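Local coordinates for protein N-(5'-phosphoribosyl)anthranilate isomerase (Pyrococcus furiosus, PDB 4AAJ) that catalyses the isomerisation of N-(5-phospho-beta-D-ribosyl)anthranilate to 1-(2-carboxyphenylamino)-1-deoxy-D-ribulose 5-phosphate, the third of five steps from chorismate to L-tryptophan, at residues 199-204 / 217-222; 32-37 / 66-71; 76-79 / 83-86. All coordinates share one frame; numbering follows the deposited sequence.

Contact 1: residues 199-204 / 217-222. With SO4 (sulfate ion), chain B.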
loop_
_atom_site.group_PDB
_atom_site.type_symbol
_atom_site.label_atom_id
_atom_site.label_comp_id
_atom_site.label_asym_id
_atom_site.label_seq_id
_atom_site.Cartn_x
_atom_site.Cartn_y
_atom_site.Cartn_z
ATOM N N VAL A 199 0.343 -2.917 8.018
ATOM C CA VAL A 199 0.935 -3.878 7.092
ATOM C C VAL A 199 0.088 -3.959 5.832
ATOM O O VAL A 199 -1.111 -3.677 5.863
ATOM C CB VAL A 199 1.086 -5.298 7.693
ATOM C CG1 VAL A 199 2.192 -5.328 8.741
ATOM C CG2 VAL A 199 -0.231 -5.816 8.266
ATOM N N ASP A 200 0.727 -4.354 4.739
ATOM C CA ASP A 200 0.092 -4.468 3.443
ATOM C C ASP A 200 0.467 -5.817 2.850
ATOM O O ASP A 200 1.635 -6.199 2.857
ATOM C CB ASP A 200 0.589 -3.322 2.559
ATOM C CG ASP A 200 -0.003 -3.338 1.173
ATOM O OD1 ASP A 200 -1.169 -2.953 1.024
ATOM O OD2 ASP A 200 0.718 -3.706 0.224
ATOM N N VAL A 201 -0.521 -6.539 2.331
ATOM C CA VAL A 201 -0.275 -7.854 1.729
ATOM C C VAL A 201 -1.108 -8.047 0.457
ATOM O O VAL A 201 -2.212 -7.502 0.346
ATOM C CB VAL A 201 -0.554 -8.988 2.753
ATOM C CG1 VAL A 201 -1.970 -8.905 3.293
ATOM C CG2 VAL A 201 -0.286 -10.366 2.155
ATOM N N SER A 202 -0.559 -8.797 -0.503
ATOM C CA SER A 202 -1.284 -9.157 -1.714
ATOM C C SER A 202 -1.215 -10.675 -1.957
ATOM O O SER A 202 -2.179 -11.386 -1.668
ATOM C CB SER A 202 -0.771 -8.372 -2.927
ATOM O OG SER A 202 -1.593 -8.584 -4.062
ATOM N N SER A 203 -0.078 -11.152 -2.476
ATOM C CA SER A 203 0.138 -12.572 -2.802
ATOM C C SER A 203 0.029 -13.511 -1.611
ATOM O O SER A 203 -0.416 -14.657 -1.756
ATOM C CB SER A 203 1.510 -12.769 -3.451
ATOM O OG SER A 203 1.577 -12.070 -4.676
ATOM N N GLY A 204 0.439 -13.025 -0.443
ATOM C CA GLY A 204 0.443 -13.815 0.787
ATOM C C GLY A 204 -0.908 -14.334 1.242
ATOM O O GLY A 204 -0.978 -15.310 1.995
ATOM N N GLU A 217 -8.757 -13.765 6.444
ATOM C CA GLU A 217 -9.217 -13.737 7.836
ATOM C C GLU A 217 -8.091 -14.056 8.825
ATOM O O GLU A 217 -7.954 -13.389 9.851
ATOM C CB GLU A 217 -10.404 -14.697 8.022
ATOM C CG GLU A 217 -11.063 -14.664 9.397
ATOM C CD GLU A 217 -10.337 -15.515 10.429
ATOM O OE1 GLU A 217 -9.824 -16.603 10.068
ATOM O OE2 GLU A 217 -10.282 -15.099 11.607
ATOM N N GLU A 218 -7.292 -15.074 8.504
ATOM C CA GLU A 218 -6.157 -15.488 9.329
ATOM C C GLU A 218 -5.077 -14.407 9.401
ATOM O O GLU A 218 -4.608 -14.063 10.490
ATOM C CB GLU A 218 -5.560 -16.785 8.784
ATOM C CG GLU A 218 -4.538 -17.448 9.693
ATOM C CD GLU A 218 -3.761 -18.548 8.991
ATOM O OE1 GLU A 218 -4.137 -18.927 7.860
ATOM O OE2 GLU A 218 -2.767 -19.036 9.574
ATOM N N PHE A 219 -4.691 -13.876 8.240
ATOM C CA PHE A 219 -3.679 -12.825 8.185
ATOM C C PHE A 219 -4.080 -11.620 9.028
ATOM O O PHE A 219 -3.291 -11.137 9.841
ATOM C CB PHE A 219 -3.415 -12.378 6.742
ATOM C CG PHE A 219 -2.289 -11.381 6.614
ATOM C CD1 PHE A 219 -2.509 -10.022 6.837
ATOM C CD2 PHE A 219 -1.008 -11.804 6.278
ATOM C CE1 PHE A 219 -1.472 -9.106 6.729
ATOM C CE2 PHE A 219 0.029 -10.888 6.166
ATOM C CZ PHE A 219 -0.205 -9.540 6.388
ATOM N N VAL A 220 -5.300 -11.136 8.822
ATOM C CA VAL A 220 -5.782 -9.952 9.526
ATOM C C VAL A 220 -5.815 -10.217 11.032
ATOM O O VAL A 220 -5.291 -9.422 11.813
ATOM C CB VAL A 220 -7.160 -9.480 8.998
ATOM C CG1 VAL A 220 -7.686 -8.303 9.807
ATOM C CG2 VAL A 220 -7.066 -9.089 7.529
ATOM N N ARG A 221 -6.399 -11.353 11.422
ATOM C CA ARG A 221 -6.516 -11.729 12.836
ATOM C C ARG A 221 -5.155 -11.758 13.530
ATOM O O ARG A 221 -4.980 -11.136 14.580
ATOM C CB ARG A 221 -7.226 -13.083 12.980
ATOM C CG ARG A 221 -7.671 -13.419 14.398
ATOM C CD ARG A 221 -8.238 -14.833 14.503
ATOM N NE ARG A 221 -7.212 -15.863 14.316
ATOM C CZ ARG A 221 -7.185 -16.740 13.314
ATOM N NH1 ARG A 221 -8.142 -16.742 12.396
ATOM N NH2 ARG A 221 -6.202 -17.629 13.234
ATOM N N ARG A 222 -4.202 -12.474 12.932
ATOM C CA ARG A 222 -2.846 -12.593 13.470
ATOM C C ARG A 222 -2.143 -11.240 13.569
ATOM O O ARG A 222 -1.479 -10.949 14.572
ATOM C CB ARG A 222 -2.004 -13.557 12.626
ATOM C CG ARG A 222 -2.399 -15.018 12.748
ATOM C CD ARG A 222 -1.364 -15.918 12.097
ATOM N NE ARG A 222 -1.763 -17.323 12.132
ATOM C CZ ARG A 222 -0.937 -18.349 11.942
ATOM N NH1 ARG A 222 0.353 -18.145 11.702
ATOM N NH2 ARG A 222 -1.404 -19.591 11.994
HETATM S S SO4 B . 3.043 -9.000 -1.646
HETATM O O1 SO4 B . 3.013 -7.543 -1.884
HETATM O O2 SO4 B . 2.401 -9.653 -2.807
HETATM O O3 SO4 B . 2.308 -9.355 -0.420
HETATM O O4 SO4 B . 4.451 -9.429 -1.497
#

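Contact 2: residues 32-37 / 66-71. With SO4 (sulfate ion), chain D.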
loop_
_atom_site.group_PDB
_atom_site.type_symbol
_atom_site.label_atom_id
_atom_site.label_comp_id
_atom_site.label_asym_id
_atom_site.label_seq_id
_atom_site.Cartn_x
_atom_site.Cartn_y
_atom_site.Cartn_z
ATOM N N GLU A 32 -16.243 -9.447 -6.083
ATOM C CA GLU A 32 -16.222 -10.636 -5.228
ATOM C C GLU A 32 -15.079 -10.577 -4.207
ATOM O O GLU A 32 -15.278 -10.821 -3.016
ATOM C CB GLU A 32 -16.134 -11.913 -6.084
ATOM C CG GLU A 32 -16.351 -13.213 -5.322
ATOM C CD GLU A 32 -17.798 -13.446 -4.894
ATOM O OE1 GLU A 32 -18.661 -12.562 -5.110
ATOM O OE2 GLU A 32 -18.074 -14.529 -4.332
ATOM N N GLU A 33 -13.888 -10.221 -4.682
ATOM C CA GLU A 33 -12.728 -10.064 -3.807
ATOM C C GLU A 33 -12.904 -8.884 -2.847
ATOM O O GLU A 33 -12.446 -8.935 -1.720
ATOM C CB GLU A 33 -11.457 -9.899 -4.638
ATOM C CG GLU A 33 -10.847 -11.220 -5.087
ATOM C CD GLU A 33 -9.609 -11.025 -5.941
ATOM O OE1 GLU A 33 -9.667 -10.232 -6.898
ATOM O OE2 GLU A 33 -8.578 -11.674 -5.664
ATOM N N LEU A 34 -13.589 -7.839 -3.305
ATOM C CA LEU A 34 -13.922 -6.706 -2.438
ATOM C C LEU A 34 -14.721 -7.174 -1.218
ATOM O O LEU A 34 -14.392 -6.834 -0.090
ATOM C CB LEU A 34 -14.670 -5.616 -3.218
ATOM C CG LEU A 34 -15.217 -4.421 -2.415
ATOM C CD1 LEU A 34 -14.083 -3.617 -1.775
ATOM C CD2 LEU A 34 -16.068 -3.524 -3.291
ATOM N N GLU A 35 -15.751 -7.983 -1.454
ATOM C CA GLU A 35 -16.592 -8.486 -0.364
ATOM C C GLU A 35 -15.804 -9.276 0.677
ATOM O O GLU A 35 -16.008 -9.107 1.872
ATOM C CB GLU A 35 -17.752 -9.304 -0.931
ATOM C CG GLU A 35 -18.831 -8.425 -1.545
ATOM C CD GLU A 35 -19.788 -9.173 -2.454
ATOM O OE1 GLU A 35 -19.598 -10.393 -2.668
ATOM O OE2 GLU A 35 -20.733 -8.529 -2.962
ATOM N N ILE A 36 -14.897 -10.124 0.207
ATOM C CA ILE A 36 -13.997 -10.889 1.063
ATOM C C ILE A 36 -13.125 -9.983 1.953
ATOM O O ILE A 36 -13.085 -10.167 3.173
ATOM C CB ILE A 36 -13.119 -11.848 0.217
ATOM C CG1 ILE A 36 -14.004 -12.795 -0.615
ATOM C CG2 ILE A 36 -12.175 -12.642 1.103
ATOM C CD1 ILE A 36 -13.291 -13.485 -1.765
ATOM N N VAL A 37 -12.449 -9.001 1.346
ATOM C CA VAL A 37 -11.536 -8.120 2.090
ATOM C C VAL A 37 -12.280 -7.123 2.989
ATOM O O VAL A 37 -11.824 -6.813 4.090
ATOM C CB VAL A 37 -10.483 -7.417 1.172
ATOM C CG1 VAL A 37 -9.728 -8.445 0.342
ATOM C CG2 VAL A 37 -11.120 -6.376 0.266
ATOM N N GLU A 66 -16.786 2.470 -6.085
ATOM C CA GLU A 66 -18.139 2.936 -5.784
ATOM C C GLU A 66 -18.910 2.023 -4.826
ATOM O O GLU A 66 -19.887 2.474 -4.205
ATOM C CB GLU A 66 -18.937 3.157 -7.073
ATOM C CG GLU A 66 -19.410 1.861 -7.714
ATOM C CD GLU A 66 -20.037 2.051 -9.078
ATOM O OE1 GLU A 66 -20.327 3.208 -9.459
ATOM O OE2 GLU A 66 -20.244 1.014 -9.761
ATOM N N ASN A 67 -18.503 0.759 -4.720
ATOM C CA ASN A 67 -19.229 -0.224 -3.910
ATOM C C ASN A 67 -18.580 -0.551 -2.566
ATOM O O ASN A 67 -19.112 -1.337 -1.774
ATOM C CB ASN A 67 -19.425 -1.506 -4.714
ATOM C CG ASN A 67 -20.459 -1.339 -5.798
ATOM O OD1 ASN A 67 -20.157 -1.398 -7.000
ATOM N ND2 ASN A 67 -21.689 -1.090 -5.385
ATOM N N SER A 68 -17.417 0.041 -2.313
ATOM C CA SER A 68 -16.641 -0.352 -1.155
ATOM C C SER A 68 -17.006 0.397 0.133
ATOM O O SER A 68 -17.210 1.605 0.129
ATOM C CB SER A 68 -15.151 -0.176 -1.442
ATOM O OG SER A 68 -14.380 -0.637 -0.352
ATOM N N ALA A 69 -17.040 -0.345 1.229
ATOM C CA ALA A 69 -17.269 0.236 2.553
ATOM C C ALA A 69 -15.948 0.641 3.221
ATOM O O ALA A 69 -15.949 1.240 4.299
ATOM C CB ALA A 69 -18.037 -0.748 3.427
ATOM N N ILE A 70 -14.822 0.318 2.581
ATOM C CA ILE A 70 -13.491 0.660 3.123
ATOM C C ILE A 70 -12.693 1.464 2.082
ATOM O O ILE A 70 -12.999 1.412 0.900
ATOM C CB ILE A 70 -12.701 -0.601 3.590
ATOM C CG1 ILE A 70 -12.419 -1.570 2.419
ATOM C CG2 ILE A 70 -13.410 -1.286 4.769
ATOM C CD1 ILE A 70 -11.542 -2.767 2.793
ATOM N N PRO A 71 -11.691 2.248 2.517
ATOM C CA PRO A 71 -10.873 2.971 1.540
ATOM C C PRO A 71 -10.290 2.029 0.488
ATOM O O PRO A 71 -9.743 0.975 0.822
ATOM C CB PRO A 71 -9.755 3.556 2.404
ATOM C CG PRO A 71 -10.445 3.810 3.715
ATOM C CD PRO A 71 -11.350 2.628 3.907
HETATM S S SO4 D . -17.173 -9.485 -10.045
HETATM O O1 SO4 D . -16.730 -8.083 -10.237
HETATM O O2 SO4 D . -18.641 -9.532 -10.202
HETATM O O3 SO4 D . -16.837 -10.001 -8.704
HETATM O O4 SO4 D . -16.513 -10.328 -11.071
#

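Contact 3: residues 76-79 / 83-86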
loop_
_atom_site.group_PDB
_atom_site.type_symbol
_atom_site.label_atom_id
_atom_site.label_comp_id
_atom_site.label_asym_id
_atom_site.label_seq_id
_atom_site.Cartn_x
_atom_site.Cartn_y
_atom_site.Cartn_z
ATOM N N SER A 76 -0.757 2.630 -8.608
ATOM C CA SER A 76 -0.177 2.677 -9.947
ATOM C C SER A 76 1.301 3.070 -9.939
ATOM O O SER A 76 1.788 3.715 -8.996
ATOM C CB SER A 76 -0.952 3.669 -10.794
ATOM O OG SER A 76 -0.564 3.603 -12.169
ATOM N N THR A 77 1.990 2.685 -11.013
ATOM C CA THR A 77 3.364 3.115 -11.238
ATOM C C THR A 77 3.418 4.349 -12.138
ATOM O O THR A 77 4.502 4.788 -12.518
ATOM C CB THR A 77 4.182 1.974 -11.873
ATOM O OG1 THR A 77 3.523 1.539 -13.065
ATOM C CG2 THR A 77 4.302 0.795 -10.913
ATOM N N MET A 78 2.264 4.918 -12.473
ATOM C CA MET A 78 2.242 6.160 -13.258
ATOM C C MET A 78 3.115 7.227 -12.611
ATOM O O MET A 78 3.167 7.342 -11.388
ATOM C CB MET A 78 0.827 6.708 -13.373
ATOM C CG MET A 78 -0.075 5.920 -14.294
ATOM S SD MET A 78 -1.711 6.654 -14.344
ATOM C CE MET A 78 -2.312 6.333 -12.684
ATOM N N VAL A 79 3.790 7.998 -13.461
ATOM C CA VAL A 79 4.693 9.058 -13.037
ATOM C C VAL A 79 4.036 10.433 -13.213
ATOM O O VAL A 79 4.199 11.321 -12.377
ATOM C CB VAL A 79 6.003 9.030 -13.866
ATOM C CG1 VAL A 79 6.919 10.183 -13.465
ATOM C CG2 VAL A 79 6.725 7.696 -13.714
ATOM N N GLU A 83 -1.590 12.030 -16.041
ATOM C CA GLU A 83 -2.178 10.693 -16.104
ATOM C C GLU A 83 -2.809 10.304 -14.763
ATOM O O GLU A 83 -3.829 9.650 -14.761
ATOM C CB GLU A 83 -1.231 9.599 -16.633
ATOM C CG GLU A 83 0.117 9.492 -15.948
ATOM C CD GLU A 83 1.036 8.456 -16.597
ATOM O OE1 GLU A 83 0.552 7.632 -17.412
ATOM O OE2 GLU A 83 2.247 8.464 -16.290
ATOM N N TRP A 84 -2.200 10.713 -13.656
ATOM C CA TRP A 84 -2.828 10.568 -12.329
ATOM C C TRP A 84 -4.158 11.271 -12.232
ATOM O O TRP A 84 -5.154 10.668 -11.822
ATOM C CB TRP A 84 -1.887 11.037 -11.228
ATOM C CG TRP A 84 -1.013 9.925 -10.731
ATOM C CD1 TRP A 84 0.360 9.768 -10.909
ATOM C CD2 TRP A 84 -1.442 8.756 -9.967
ATOM N NE1 TRP A 84 0.803 8.615 -10.313
ATOM C CE2 TRP A 84 -0.238 7.957 -9.725
ATOM C CE3 TRP A 84 -2.668 8.314 -9.451
ATOM C CZ2 TRP A 84 -0.275 6.769 -9.006
ATOM C CZ3 TRP A 84 -2.685 7.115 -8.727
ATOM C CH2 TRP A 84 -1.524 6.361 -8.514
ATOM N N ALA A 85 -4.185 12.542 -12.631
ATOM C CA ALA A 85 -5.412 13.350 -12.612
ATOM C C ALA A 85 -6.519 12.646 -13.378
ATOM O O ALA A 85 -7.624 12.460 -12.880
ATOM C CB ALA A 85 -5.149 14.730 -13.196
ATOM N N MET A 86 -6.207 12.216 -14.596
ATOM C CA MET A 86 -7.192 11.542 -15.416
ATOM C C MET A 86 -7.655 10.216 -14.829
ATOM O O MET A 86 -8.825 9.887 -14.916
ATOM C CB MET A 86 -6.686 11.390 -16.859
ATOM C CG MET A 86 -6.525 12.720 -17.597
ATOM S SD MET A 86 -7.819 13.949 -17.293
ATOM C CE MET A 86 -9.249 13.205 -18.086
#

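Contact 1: residues 199-204 / 217-222
F219 of helix 213-225 lays its ring against V199 and V201 of strand 198-201. All three side chains are buried. The tight part is V201 over the ring. Its CG1 lies over one face, 3.6 Å from the F219 ring centroid and 18° off the normal, a CH-pi contact. The methyl is shifted toward the rim, with V201 CG1 at 3.5 Å from F219 CE1. V201 carries CG1 between its backbone N and carbonyl carbon (chi1 57°), which turns that methyl to the ring. V199 meets the same ring differently. Its CG2 comes in at the edge, near the ring plane, 3.8 Å from F219 CE1. F219 reaches the strand with the far end of its ring. V23 of strand 22-25 and V187 of helix 187-194 also touch F219. This is the layer between strands and outer helices of a TIM barrel. Here the last strand packs on the last helix, and strand 198-201 closes the barrel onto strand 22-25. The outward side of the helix is polar and more exposed. There R221 NH1 donates to E217 OE2 at 2.8 Å, nearly in the guanidinium plane. R222 and E218 pair by charge alone, while R222 NH1 is bonded to A184 O. Beyond the strand's C-terminal end, a sulfate, probably from the crystallisation liquor, sits by the exposed S203. S202 N donates to sulfate O3 at 2.9 Å, with an N-H...O angle of 166°. S203 N holds sulfate O2 at 2.9 Å, and G181 N is a third backbone donor. The substrate phosphate probably binds here, as in related TIM barrels.

Contact 2: residues 32-37 / 66-71
L34 of helix 31-38 faces S68, where the chain leaves helix 58-67, and L34 CA is 7.0 Å from S68 CA; the backbones are wider apart at V37 and I70, with V37 CA 9.1 Å from I70 CA. L34 does most of the touching. Both of its methyls lie against S68. L34 CD1 is 3.3 Å from S68 OG and L34 CD2 is 3.9 Å from S68 CB. L34 places CG opposite its backbone N (chi1 174°), and this sends the forked end across to the serine. L34 CD2 also approaches the backbone of N67, 4.0 Å from N67 C. The hydroxyl beside the leucine is tied within its own turn. S68 OG donates to I70 O at 2.8 Å, with the donor tilted 19° from the carbonyl plane. The two segments belong to the outer helical layer of the TIM barrel. The first is part of the helix after strand 22-25; the second runs from the end of helix 58-67 through the turn toward strand 72-76. V37 and I70 meet more loosely, with V37 CG2 at 4.4 Å from I70 CD1. No hydrogen bond joins the two segments. One residue past the first segment, E38 OE2 accepts from A69 N and ties the turn to the end of helix 31-38. At the other end of that helix, E32 N donates to sulfate O3 at 2.7 Å. L31 N and K60 NZ bind the same ion, which probably came from the crystallisation liquor.

Contact 3: residues 76-79 / 83-86
M78 lies over one face of the W84 indole, with its terminal methyl directly above the ring. M78 CE is 3.8 Å from the centroid of the W84 six-membered ring and 12° off the normal, a CH-pi contact. The sulfur is more distant. M78 SD is 4.9 Å from the centroid of the W84 five-membered ring, above its face but at a distance, a Met-aromatic contact. The methionine runs straight to SD and then bends (chi3 -68°), and this bend puts CE over the ring. The indole N-H turns to the backbone of M78. W84 NE1 donates to M78 O at 2.9 Å, coming from above the carbonyl plane. The bond is bent, with an N-H...O angle of 144°. At the benzo end of the indole, S76 CB packs 3.6 Å from W84 CH2.

The E83 chain runs slantwise past M78. Its carboxylate lies against the M78 chain, with E83 CD 3.6 Å from M78 CG. E83 OE2 accepts from V79 N at 3.3 Å, from above the carboxylate plane. It also takes the N-H of G80, so one glutamate oxygen receives two backbone N-H groups near the start of helix 81-91. S76 OG, also bonded to V48 O, accepts from M78 N at 3.1 Å, an ST turn. W84 also touches L110 of helix 104-114 and I96 and V98 of strand 95-98, and S100 OG is a second partner of M78 O. The contact belongs to a beta-alpha loop of the TIM barrel, where the chain leaves strand 72-76 and folds back through helix 81-91.

Overall arrangement
All three contacts lie in one eight-stranded barrel and share no segment. Contacts 1 and 3 are buried; contact 2 is partly buried, between an outer helix and the turn after the next one. Contact 1 joins a strand to the helix after it and is wholly apolar across its segments. Contact 3 spans a strand end, a loop and the next helix, and adds hydrogen bonds to its aromatic packing. Contact 2 has neither rings nor hydrogen bonds across it. Its second segment leads into strand 72-76, whose end opens contact 3. Contacts 1 and 3 lie on opposite sides of the chain's centre, with their own centres about 27 Å apart.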